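Local structure of L-Ala-D/L-Glu epimerase, a muconate lactonizing enzyme (Klebsiella pneumoniae subsp. pneumoniae MGH 78578, 3FCP) at residues L35-L40 with D336-V341; D44-I49 with G118-L123; G309-L314 with L358-D363; A127-A132 with G280-L285. The protein belongs to the enolase superfamily, pairing an N-terminal capping domain with a modified TIM barrel domain that holds a magnesium ion. All blocks are in the same frame, centred on the assembly; numbering follows the deposited sequence.

Interaction 1 of 4, residues L35-L40 with D336-V341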
loop_
_atom_site.group_PDB
_atom_site.type_symbol
_atom_site.label_atom_id
_atom_site.label_comp_id
_atom_site.label_asym_id
_atom_site.label_seq_id
_atom_site.Cartn_x
_atom_site.Cartn_y
_atom_site.Cartn_z
ATOM N N LEU A 35 26.969 19.802 -32.852
ATOM C CA LEU A 35 27.257 20.244 -31.496
ATOM C C LEU A 35 26.914 21.718 -31.321
ATOM O O LEU A 35 27.114 22.520 -32.236
ATOM C CB LEU A 35 28.750 20.078 -31.180
ATOM C CG LEU A 35 29.498 18.836 -31.678
ATOM C CD1 LEU A 35 30.980 18.998 -31.381
ATOM C CD2 LEU A 35 28.944 17.585 -31.020
ATOM N N VAL A 36 26.383 22.081 -30.159
ATOM C CA VAL A 36 26.127 23.492 -29.890
ATOM C C VAL A 36 27.226 23.875 -28.903
ATOM O O VAL A 36 27.246 23.410 -27.758
ATOM C CB VAL A 36 24.751 23.755 -29.259
ATOM C CG1 VAL A 36 24.604 25.246 -28.987
ATOM C CG2 VAL A 36 23.644 23.299 -30.207
ATOM N N ILE A 37 28.155 24.699 -29.374
ATOM C CA ILE A 37 29.289 25.132 -28.584
ATOM C C ILE A 37 29.069 26.546 -28.073
ATOM O O ILE A 37 28.524 27.403 -28.777
ATOM C CB ILE A 37 30.589 25.085 -29.437
ATOM C CG1 ILE A 37 30.859 23.647 -29.890
ATOM C CG2 ILE A 37 31.770 25.642 -28.649
ATOM C CD1 ILE A 37 31.091 22.669 -28.762
ATOM N N VAL A 38 29.496 26.786 -26.843
ATOM C CA VAL A 38 29.352 28.097 -26.242
ATOM C C VAL A 38 30.676 28.605 -25.697
ATOM O O VAL A 38 31.509 27.830 -25.227
ATOM C CB VAL A 38 28.311 28.068 -25.086
ATOM C CG1 VAL A 38 28.657 26.964 -24.105
ATOM C CG2 VAL A 38 28.287 29.405 -24.360
ATOM N N ARG A 39 30.874 29.915 -25.798
ATOM C CA ARG A 39 32.059 30.555 -25.245
ATOM C C ARG A 39 31.528 31.719 -24.425
ATOM O O ARG A 39 30.835 32.597 -24.940
ATOM C CB ARG A 39 33.005 31.072 -26.330
ATOM C CG ARG A 39 34.244 31.759 -25.741
ATOM C CD ARG A 39 35.307 32.010 -26.792
ATOM N NE ARG A 39 34.807 32.842 -27.879
ATOM C CZ ARG A 39 35.429 32.992 -29.044
ATOM N NH1 ARG A 39 36.576 32.364 -29.265
ATOM N NH2 ARG A 39 34.899 33.758 -29.989
ATOM N N LEU A 40 31.834 31.705 -23.136
ATOM C CA LEU A 40 31.386 32.751 -22.238
ATOM C C LEU A 40 32.586 33.590 -21.835
ATOM O O LEU A 40 33.594 33.060 -21.370
ATOM C CB LEU A 40 30.721 32.124 -21.009
ATOM C CG LEU A 40 30.059 33.054 -19.987
ATOM C CD1 LEU A 40 28.985 32.279 -19.220
ATOM C CD2 LEU A 40 31.107 33.622 -19.041
ATOM N N ASP A 336 36.861 14.529 -36.692
ATOM C CA ASP A 336 37.476 15.793 -36.289
ATOM C C ASP A 336 36.609 16.440 -35.207
ATOM O O ASP A 336 35.429 16.121 -35.077
ATOM C CB ASP A 336 37.598 16.739 -37.493
ATOM C CG ASP A 336 38.779 17.699 -37.371
ATOM O OD1 ASP A 336 38.946 18.560 -38.264
ATOM O OD2 ASP A 336 39.548 17.595 -36.393
ATOM N N ASP A 337 37.196 17.347 -34.433
ATOM C CA ASP A 337 36.476 18.032 -33.362
ATOM C C ASP A 337 36.871 19.510 -33.410
ATOM O O ASP A 337 37.663 19.915 -34.261
ATOM C CB ASP A 337 36.870 17.437 -32.004
ATOM C CG ASP A 337 35.776 17.594 -30.946
ATOM O OD1 ASP A 337 35.037 18.605 -30.968
ATOM O OD2 ASP A 337 35.669 16.700 -30.081
ATOM N N ILE A 338 36.333 20.312 -32.495
ATOM C CA ILE A 338 36.659 21.731 -32.471
ATOM C C ILE A 338 37.637 22.131 -31.363
ATOM O O ILE A 338 37.751 23.311 -31.033
ATOM C CB ILE A 338 35.373 22.611 -32.387
ATOM C CG1 ILE A 338 34.396 22.049 -31.348
ATOM C CG2 ILE A 338 34.699 22.684 -33.753
ATOM C CD1 ILE A 338 34.840 22.231 -29.913
ATOM N N VAL A 339 38.341 21.153 -30.792
ATOM C CA VAL A 339 39.327 21.438 -29.749
ATOM C C VAL A 339 40.737 21.361 -30.340
ATOM O O VAL A 339 40.958 20.715 -31.364
ATOM C CB VAL A 339 39.241 20.440 -28.548
ATOM C CG1 VAL A 339 37.900 20.588 -27.840
ATOM C CG2 VAL A 339 39.441 18.999 -29.028
ATOM N N SER A 340 41.690 22.021 -29.696
ATOM C CA SER A 340 43.060 22.003 -30.180
ATOM C C SER A 340 43.716 20.652 -29.903
ATOM O O SER A 340 44.441 20.125 -30.751
ATOM C CB SER A 340 43.869 23.126 -29.524
ATOM O OG SER A 340 43.908 22.968 -28.121
ATOM N N VAL A 341 43.444 20.087 -28.728
ATOM C CA VAL A 341 44.011 18.797 -28.333
ATOM C C VAL A 341 42.942 17.854 -27.759
ATOM O O VAL A 341 42.280 18.173 -26.768
ATOM C CB VAL A 341 45.124 18.986 -27.280
ATOM C CG1 VAL A 341 45.698 17.634 -26.869
ATOM C CG2 VAL A 341 46.216 19.884 -27.838
#

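Interaction 2 of 4, residues D44-I49 with G118-L123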
loop_
_atom_site.group_PDB
_atom_site.type_symbol
_atom_site.label_atom_id
_atom_site.label_comp_id
_atom_site.label_asym_id
_atom_site.label_seq_id
_atom_site.Cartn_x
_atom_site.Cartn_y
_atom_site.Cartn_z
ATOM N N ASP A 44 36.862 39.878 -16.529
ATOM C CA ASP A 44 38.290 39.817 -16.225
ATOM C C ASP A 44 39.080 39.280 -17.425
ATOM O O ASP A 44 40.299 39.108 -17.359
ATOM C CB ASP A 44 38.550 38.958 -14.981
ATOM C CG ASP A 44 37.990 37.547 -15.098
ATOM O OD1 ASP A 44 37.403 37.210 -16.144
ATOM O OD2 ASP A 44 38.142 36.774 -14.125
ATOM N N GLY A 45 38.378 39.032 -18.528
ATOM C CA GLY A 45 39.031 38.528 -19.725
ATOM C C GLY A 45 39.083 37.013 -19.830
ATOM O O GLY A 45 39.487 36.473 -20.863
ATOM N N ILE A 46 38.675 36.317 -18.774
ATOM C CA ILE A 46 38.689 34.858 -18.795
ATOM C C ILE A 46 37.487 34.306 -19.560
ATOM O O ILE A 46 36.365 34.790 -19.414
ATOM C CB ILE A 46 38.698 34.284 -17.359
ATOM C CG1 ILE A 46 40.019 34.648 -16.675
ATOM C CG2 ILE A 46 38.512 32.774 -17.388
ATOM C CD1 ILE A 46 40.131 34.192 -15.231
ATOM N N CYS A 47 37.734 33.308 -20.402
ATOM C CA CYS A 47 36.662 32.687 -21.167
ATOM C C CYS A 47 36.471 31.240 -20.736
ATOM O O CYS A 47 37.420 30.571 -20.321
ATOM C CB CYS A 47 36.964 32.720 -22.668
ATOM S SG CYS A 47 36.926 34.365 -23.421
ATOM N N GLY A 48 35.233 30.769 -20.839
ATOM C CA GLY A 48 34.914 29.397 -20.490
ATOM C C GLY A 48 34.130 28.819 -21.652
ATOM O O GLY A 48 33.382 29.548 -22.307
ATOM N N ILE A 49 34.302 27.533 -21.939
ATOM C CA ILE A 49 33.559 26.939 -23.041
ATOM C C ILE A 49 32.682 25.791 -22.569
ATOM O O ILE A 49 32.925 25.186 -21.520
ATOM C CB ILE A 49 34.490 26.430 -24.177
ATOM C CG1 ILE A 49 35.502 25.428 -23.624
ATOM C CG2 ILE A 49 35.177 27.615 -24.854
ATOM C CD1 ILE A 49 36.382 24.797 -24.700
ATOM N N GLY A 118 37.308 27.690 -13.111
ATOM C CA GLY A 118 38.404 26.767 -12.871
ATOM C C GLY A 118 39.699 27.443 -13.294
ATOM O O GLY A 118 40.694 27.430 -12.566
ATOM N N LYS A 119 39.688 28.050 -14.473
ATOM C CA LYS A 119 40.876 28.746 -14.960
ATOM C C LYS A 119 41.216 29.899 -14.007
ATOM O O LYS A 119 42.379 30.224 -13.806
ATOM C CB LYS A 119 40.637 29.306 -16.363
ATOM C CG LYS A 119 40.395 28.272 -17.450
ATOM C CD LYS A 119 40.149 28.984 -18.771
ATOM C CE LYS A 119 39.800 28.031 -19.898
ATOM N NZ LYS A 119 39.590 28.787 -21.174
ATOM N N ALA A 120 40.191 30.503 -13.410
ATOM C CA ALA A 120 40.386 31.616 -12.484
ATOM C C ALA A 120 41.026 31.198 -11.160
ATOM O O ALA A 120 41.649 32.018 -10.483
ATOM C CB ALA A 120 39.053 32.309 -12.216
ATOM N N LEU A 121 40.868 29.930 -10.787
ATOM C CA LEU A 121 41.432 29.423 -9.539
ATOM C C LEU A 121 42.620 28.504 -9.803
ATOM O O LEU A 121 43.212 27.959 -8.866
ATOM C CB LEU A 121 40.364 28.653 -8.751
ATOM C CG LEU A 121 39.119 29.456 -8.364
ATOM C CD1 LEU A 121 38.097 28.549 -7.670
ATOM C CD2 LEU A 121 39.531 30.606 -7.460
ATOM N N GLY A 122 42.952 28.328 -11.079
ATOM C CA GLY A 122 44.059 27.462 -11.448
ATOM C C GLY A 122 43.767 26.034 -11.033
ATOM O O GLY A 122 44.667 25.292 -10.630
ATOM N N LEU A 123 42.500 25.645 -11.140
ATOM C CA LEU A 123 42.071 24.307 -10.748
ATOM C C LEU A 123 41.184 23.639 -11.786
ATOM O O LEU A 123 40.428 24.304 -12.491
ATOM C CB LEU A 123 41.304 24.377 -9.424
ATOM C CG LEU A 123 42.093 24.743 -8.165
ATOM C CD1 LEU A 123 41.134 25.003 -7.013
ATOM C CD2 LEU A 123 43.057 23.609 -7.819
#

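Interaction 3 of 4, residues G309-L314 with L358-D363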
loop_
_atom_site.group_PDB
_atom_site.type_symbol
_atom_site.label_atom_id
_atom_site.label_comp_id
_atom_site.label_asym_id
_atom_site.label_seq_id
_atom_site.Cartn_x
_atom_site.Cartn_y
_atom_site.Cartn_z
ATOM N N GLY A 309 31.984 18.546 -24.272
ATOM C CA GLY A 309 30.919 17.991 -23.454
ATOM C C GLY A 309 31.320 16.699 -22.763
ATOM O O GLY A 309 30.871 16.400 -21.654
ATOM N N THR A 310 32.167 15.919 -23.426
ATOM C CA THR A 310 32.628 14.667 -22.860
ATOM C C THR A 310 33.524 14.904 -21.655
ATOM O O THR A 310 33.317 14.293 -20.609
ATOM C CB THR A 310 33.371 13.826 -23.914
ATOM O OG1 THR A 310 32.429 13.367 -24.890
ATOM C CG2 THR A 310 34.058 12.628 -23.273
ATOM N N VAL A 311 34.502 15.803 -21.771
ATOM C CA VAL A 311 35.392 16.046 -20.632
ATOM C C VAL A 311 34.617 16.721 -19.493
ATOM O O VAL A 311 34.878 16.466 -18.317
ATOM C CB VAL A 311 36.639 16.910 -21.024
ATOM C CG1 VAL A 311 36.252 18.367 -21.220
ATOM C CG2 VAL A 311 37.707 16.788 -19.943
ATOM N N ALA A 312 33.654 17.568 -19.847
ATOM C CA ALA A 312 32.833 18.240 -18.840
ATOM C C ALA A 312 32.158 17.151 -18.003
ATOM O O ALA A 312 32.134 17.224 -16.770
ATOM C CB ALA A 312 31.782 19.111 -19.516
ATOM N N SER A 313 31.621 16.135 -18.679
ATOM C CA SER A 313 30.964 15.025 -17.995
ATOM C C SER A 313 31.967 14.251 -17.150
ATOM O O SER A 313 31.679 13.902 -16.008
ATOM C CB SER A 313 30.329 14.061 -18.998
ATOM O OG SER A 313 29.458 14.738 -19.875
ATOM N N LEU A 314 33.143 13.974 -17.712
ATOM C CA LEU A 314 34.169 13.225 -16.984
ATOM C C LEU A 314 34.607 13.912 -15.687
ATOM O O LEU A 314 34.871 13.245 -14.699
ATOM C CB LEU A 314 35.411 12.969 -17.855
ATOM C CG LEU A 314 35.553 11.810 -18.861
ATOM C CD1 LEU A 314 35.013 10.501 -18.284
ATOM C CD2 LEU A 314 34.843 12.146 -20.121
ATOM N N LEU A 358 38.352 22.957 -17.708
ATOM C CA LEU A 358 38.027 21.671 -18.316
ATOM C C LEU A 358 39.288 20.944 -18.765
ATOM O O LEU A 358 39.331 19.712 -18.796
ATOM C CB LEU A 358 37.112 21.874 -19.524
ATOM C CG LEU A 358 35.696 22.377 -19.250
ATOM C CD1 LEU A 358 35.075 22.874 -20.543
ATOM C CD2 LEU A 358 34.865 21.248 -18.648
ATOM N N GLY A 359 40.307 21.711 -19.140
ATOM C CA GLY A 359 41.540 21.104 -19.605
ATOM C C GLY A 359 41.603 20.985 -21.122
ATOM O O GLY A 359 42.502 20.346 -21.655
ATOM N N VAL A 360 40.638 21.575 -21.821
ATOM C CA VAL A 360 40.633 21.546 -23.280
ATOM C C VAL A 360 40.458 22.967 -23.784
ATOM O O VAL A 360 39.821 23.799 -23.130
ATOM C CB VAL A 360 39.506 20.647 -23.854
ATOM C CG1 VAL A 360 39.759 19.192 -23.461
ATOM C CG2 VAL A 360 38.149 21.111 -23.358
ATOM N N GLU A 361 41.026 23.243 -24.951
ATOM C CA GLU A 361 40.972 24.580 -25.533
ATOM C C GLU A 361 40.293 24.564 -26.898
ATOM O O GLU A 361 40.412 23.600 -27.656
ATOM C CB GLU A 361 42.399 25.121 -25.678
ATOM C CG GLU A 361 42.540 26.622 -25.519
ATOM C CD GLU A 361 42.360 27.077 -24.079
ATOM O OE1 GLU A 361 41.232 26.980 -23.557
ATOM O OE2 GLU A 361 43.352 27.525 -23.465
ATOM N N LEU A 362 39.596 25.647 -27.211
ATOM C CA LEU A 362 38.901 25.777 -28.483
ATOM C C LEU A 362 39.873 26.067 -29.629
ATOM O O LEU A 362 40.772 26.900 -29.496
ATOM C CB LEU A 362 37.883 26.909 -28.382
ATOM C CG LEU A 362 36.662 26.892 -29.295
ATOM C CD1 LEU A 362 35.850 25.631 -29.037
ATOM C CD2 LEU A 362 35.818 28.136 -29.025
ATOM N N ASP A 363 39.701 25.361 -30.744
ATOM C CA ASP A 363 40.532 25.564 -31.931
ATOM C C ASP A 363 39.674 26.444 -32.837
ATOM O O ASP A 363 38.827 25.941 -33.576
ATOM C CB ASP A 363 40.818 24.228 -32.625
ATOM C CG ASP A 363 41.726 24.378 -33.843
ATOM O OD1 ASP A 363 41.618 25.398 -34.559
ATOM O OD2 ASP A 363 42.538 23.460 -34.097
#

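Interaction 4 of 4, residues A127-A132 with G280-L285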
loop_
_atom_site.group_PDB
_atom_site.type_symbol
_atom_site.label_atom_id
_atom_site.label_comp_id
_atom_site.label_asym_id
_atom_site.label_seq_id
_atom_site.Cartn_x
_atom_site.Cartn_y
_atom_site.Cartn_z
ATOM N N ALA A 127 38.168 19.460 -9.346
ATOM C CA ALA A 127 38.559 20.013 -8.052
ATOM C C ALA A 127 37.485 20.973 -7.543
ATOM O O ALA A 127 37.209 21.026 -6.345
ATOM C CB ALA A 127 39.905 20.747 -8.168
ATOM N N LEU A 128 36.892 21.740 -8.451
ATOM C CA LEU A 128 35.832 22.666 -8.068
ATOM C C LEU A 128 34.619 21.848 -7.608
ATOM O O LEU A 128 33.786 22.331 -6.851
ATOM C CB LEU A 128 35.415 23.552 -9.249
ATOM C CG LEU A 128 36.425 24.471 -9.946
ATOM C CD1 LEU A 128 35.669 25.426 -10.864
ATOM C CD2 LEU A 128 37.237 25.255 -8.934
ATOM N N LEU A 129 34.524 20.607 -8.073
ATOM C CA LEU A 129 33.397 19.758 -7.698
ATOM C C LEU A 129 33.716 18.904 -6.475
ATOM O O LEU A 129 33.032 17.923 -6.190
ATOM C CB LEU A 129 32.978 18.884 -8.887
ATOM C CG LEU A 129 32.576 19.671 -10.143
ATOM C CD1 LEU A 129 32.141 18.703 -11.235
ATOM C CD2 LEU A 129 31.457 20.657 -9.820
ATOM N N GLY A 130 34.764 19.288 -5.751
ATOM C CA GLY A 130 35.124 18.567 -4.541
ATOM C C GLY A 130 36.333 17.659 -4.615
ATOM O O GLY A 130 36.796 17.164 -3.587
ATOM N N GLY A 131 36.842 17.426 -5.819
ATOM C CA GLY A 131 38.006 16.571 -5.960
ATOM C C GLY A 131 37.707 15.261 -6.653
ATOM O O GLY A 131 36.645 14.662 -6.462
ATOM N N ALA A 132 38.655 14.812 -7.464
ATOM C CA ALA A 132 38.504 13.567 -8.195
ATOM C C ALA A 132 38.899 12.365 -7.352
ATOM O O ALA A 132 39.942 12.365 -6.689
ATOM C CB ALA A 132 39.345 13.604 -9.459
ATOM N N GLY A 280 23.940 20.244 -16.421
ATOM C CA GLY A 280 25.353 20.526 -16.230
ATOM C C GLY A 280 26.132 19.650 -15.267
ATOM O O GLY A 280 25.556 18.845 -14.529
ATOM N N PRO A 281 27.461 19.799 -15.247
ATOM C CA PRO A 281 28.365 19.032 -14.378
ATOM C C PRO A 281 28.078 19.179 -12.879
ATOM O O PRO A 281 28.323 18.261 -12.110
ATOM C CB PRO A 281 29.747 19.572 -14.747
ATOM C CG PRO A 281 29.575 20.027 -16.182
ATOM C CD PRO A 281 28.221 20.699 -16.136
ATOM N N ASN A 282 27.578 20.336 -12.450
ATOM C CA ASN A 282 27.271 20.499 -11.027
ATOM C C ASN A 282 25.850 20.032 -10.726
ATOM O O ASN A 282 25.607 19.322 -9.741
ATOM C CB ASN A 282 27.431 21.962 -10.584
ATOM C CG ASN A 282 27.244 22.136 -9.079
ATOM O OD1 ASN A 282 26.469 22.982 -8.629
ATOM N ND2 ASN A 282 27.957 21.337 -8.297
ATOM N N SER A 283 24.911 20.427 -11.580
ATOM C CA SER A 283 23.508 20.049 -11.399
ATOM C C SER A 283 23.301 18.537 -11.356
ATOM O O SER A 283 22.470 18.039 -10.595
ATOM C CB SER A 283 22.649 20.645 -12.518
ATOM O OG SER A 283 22.595 22.057 -12.415
ATOM N N VAL A 284 24.059 17.801 -12.161
ATOM C CA VAL A 284 23.904 16.351 -12.183
ATOM C C VAL A 284 24.303 15.701 -10.853
ATOM O O VAL A 284 23.836 14.606 -10.530
ATOM C CB VAL A 284 24.732 15.710 -13.336
ATOM C CG1 VAL A 284 26.217 15.752 -13.008
ATOM C CG2 VAL A 284 24.257 14.273 -13.583
ATOM N N LEU A 285 25.151 16.376 -10.079
ATOM C CA LEU A 285 25.594 15.843 -8.793
ATOM C C LEU A 285 24.466 15.695 -7.771
ATOM O O LEU A 285 24.535 14.826 -6.896
ATOM C CB LEU A 285 26.716 16.716 -8.209
ATOM C CG LEU A 285 27.969 16.799 -9.087
ATOM C CD1 LEU A 285 28.998 17.722 -8.444
ATOM C CD2 LEU A 285 28.552 15.404 -9.274
#

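Interaction 1 of 4, residues L35-L40 with D336-V341
Ile37 and Ile338 reach toward each other tip to tip, bringing a strand of the N-terminal sheet against a loop between helix 307-317 and strand 345-346, in the barrel-family part of the chain. Their end methyls, Ile37 CD1 and Ile338 CD1, lie 3.9 Å apart, and the carbons behind them, Ile37 CG1 and Ile338 CG1, are separated by 4.1 Å. The longer branch of Ile338 stands between the backbone N and the carbonyl carbon (chi1 45°), which directs CG1, and with it CD1, to the strand. Val15 of strand 7-17 and Leu362 touch both isoleucines, so this is the packed, buried half of the contact. Isoleucine suits it: the beta-branched side chain is at ease in a strand, and its long arm spans the gap to the loop.

The other half is looser. Leu35 crosses Asp337 at about a right angle, and its CD1 comes no nearer than 4.1 Å to Asp337 OD1, at a partly exposed residue. Asp337 OD1 accepts Ile338 N at 2.6 Å on its anti side, 17° out of the carboxylate plane, while OD2 takes the backbone N of Thr307; the helix end there probably stabilises the negative charge. With no hydrogen bond between them, strand and loop adhere here through apolar fit, while Asp337 OD1 bonds within the loop and OD2 ties the loop to the start of helix 307-317.

Interaction 2 of 4, residues D44-I49 with G118-L123
The chain at Ile46, just ahead of strand 47-53, runs beside the last turn of helix 103-121, where Ile46 CA and Ala120 CA are 7.3 Å apart. This close approach suits alanine, whose single methyl receives the end of the isoleucine: Ile46 CD1 rests 3.7 Å from Ala120 CB. The shorter branch, Ile46 CG2, borders Lys119 CB at 4.2 Å, the two side chains sliding past each other in opposite directions. Beyond CG the lysine is fully extended (chi2 to chi4 all near 180°), long enough to bring its ammonium group to a backbone carbonyl of the strand. Lys119 NZ donates to Cys47 O at 2.9 Å, from 37° above the carbonyl plane; Asp115 and Glu361 give it weak, long ion pairs as well. Ahead of Ile46, Asp44 OD1 accepts Ile46 N at 3.1 Å, closing an Asx turn in which Gly45 adopts a positive phi (91°) that suits a residue without a side chain. Gly122 does likewise as the C-prime residue of a Schellman motif, with Leu123 N bonded to Gly118 O. A helix thus capped and laid against a three-stranded antiparallel sheet belongs to the alpha+beta capping domain of the enolase superfamily.

Interaction 3 of 4, residues G309-L314 with L358-D363
Buried apolar packing joins Val311 and Ala312, on helix 307-317, to Leu358 and Val360 in the segment that leads to helix 364-370. Val311 turns both methyls to that segment. Its CG1, flanked by both backbone neighbours (chi1 74°), meets Val360 CG2 tip to tip at 4.0 Å and lies equally far from Leu358 CB. The second methyl, Val311 CG2, sits 3.5 Å from Leu358 O, an oxygen that His315 NE2 of the same helix satisfies with a hydrogen bond. Alanine suits the next position because its small side chain lets the leucine come up to the helix backbone: Leu358 CD2 is 3.6 Å from Ala312 CA and 3.9 Å from Ala312 CB.

Helix 307-317 follows strand 297-300, one of the parallel strands of the modified TIM barrel, so the contact ties an outer helix of the barrel to the C-terminal part of the chain. Thr111 of helix 103-121 touches both Ala312 and Leu358, bringing the capping domain to the same spot.

Gly359 carries the turn between the two packed residues at a positive phi of 95°, where a side chain would collide with the preceding carbonyl O. Within the helix, the buried hydroxyl of Ser313 is satisfied by donating OG to Gly309 O at 2.8 Å; this oxygen also accepts Ser313 N, and the two donors come from opposite faces of its plane.

Interaction 4 of 4, residues A127-A132 with G280-L285
Leu129 pushes its forked end against the turn leading into helix 283-294, overlapping Pro281, Asn282 and Leu285. It projects from the end of helix 125-128, which closes in a Schellman motif: Gly130, at positive phi (105°), is the C-prime residue, and its N bonds to Ala127 O at 3.1 Å, with Gly131 N bonded back to the carbonyl four residues before Gly130. The contact thereby links the end of a capping-domain helix to the start of a barrel helix. Leu129 CD2 lies 4.1 Å from Leu285 CD1, the two side chains crossing at a slant. The same methyl meets the amide of Asn282, whose CG stands opposite the backbone N (chi1 -175°), bringing ND2 to 3.9 Å from Leu129 CD2 in a plain van der Waals contact. Leucine is apt here, since two methyls can serve two sets of neighbours. Glu110 accepts from Asn282 N and Ser283 OG at the head of the helix, while Leu129 O receives Asn89 ND2 of the second subunit. The other methyl, Leu129 CD1, is 4.3 Å from Pro281 CB and 3.9 Å from Pro281 O, a carbonyl oxygen buried without a hydrogen-bonding partner.

Interactions 1 and 4 each pair a segment of the capping-domain family with one of the barrel family; interaction 2 lies within the former, and both segments of interaction 3 fall in the barrel-family part of the sequence. Along the chain, interactions 2 and 4 are nested inside the loop closed by interaction 1, whereas interactions 1 and 3 interlock, their centres about 8 Å apart. Strands 33-42 and 47-53, neighbours in one sheet, connect interactions 1 and 2. Ile49 packs on Leu358, joining 2 to 3, and Pro281 on Ala312, joining 4 to 3. Leu121 packs on Leu128, relating interactions 2 and 4, both of which touch the second subunit. Domain seam and subunit interface thus adjoin.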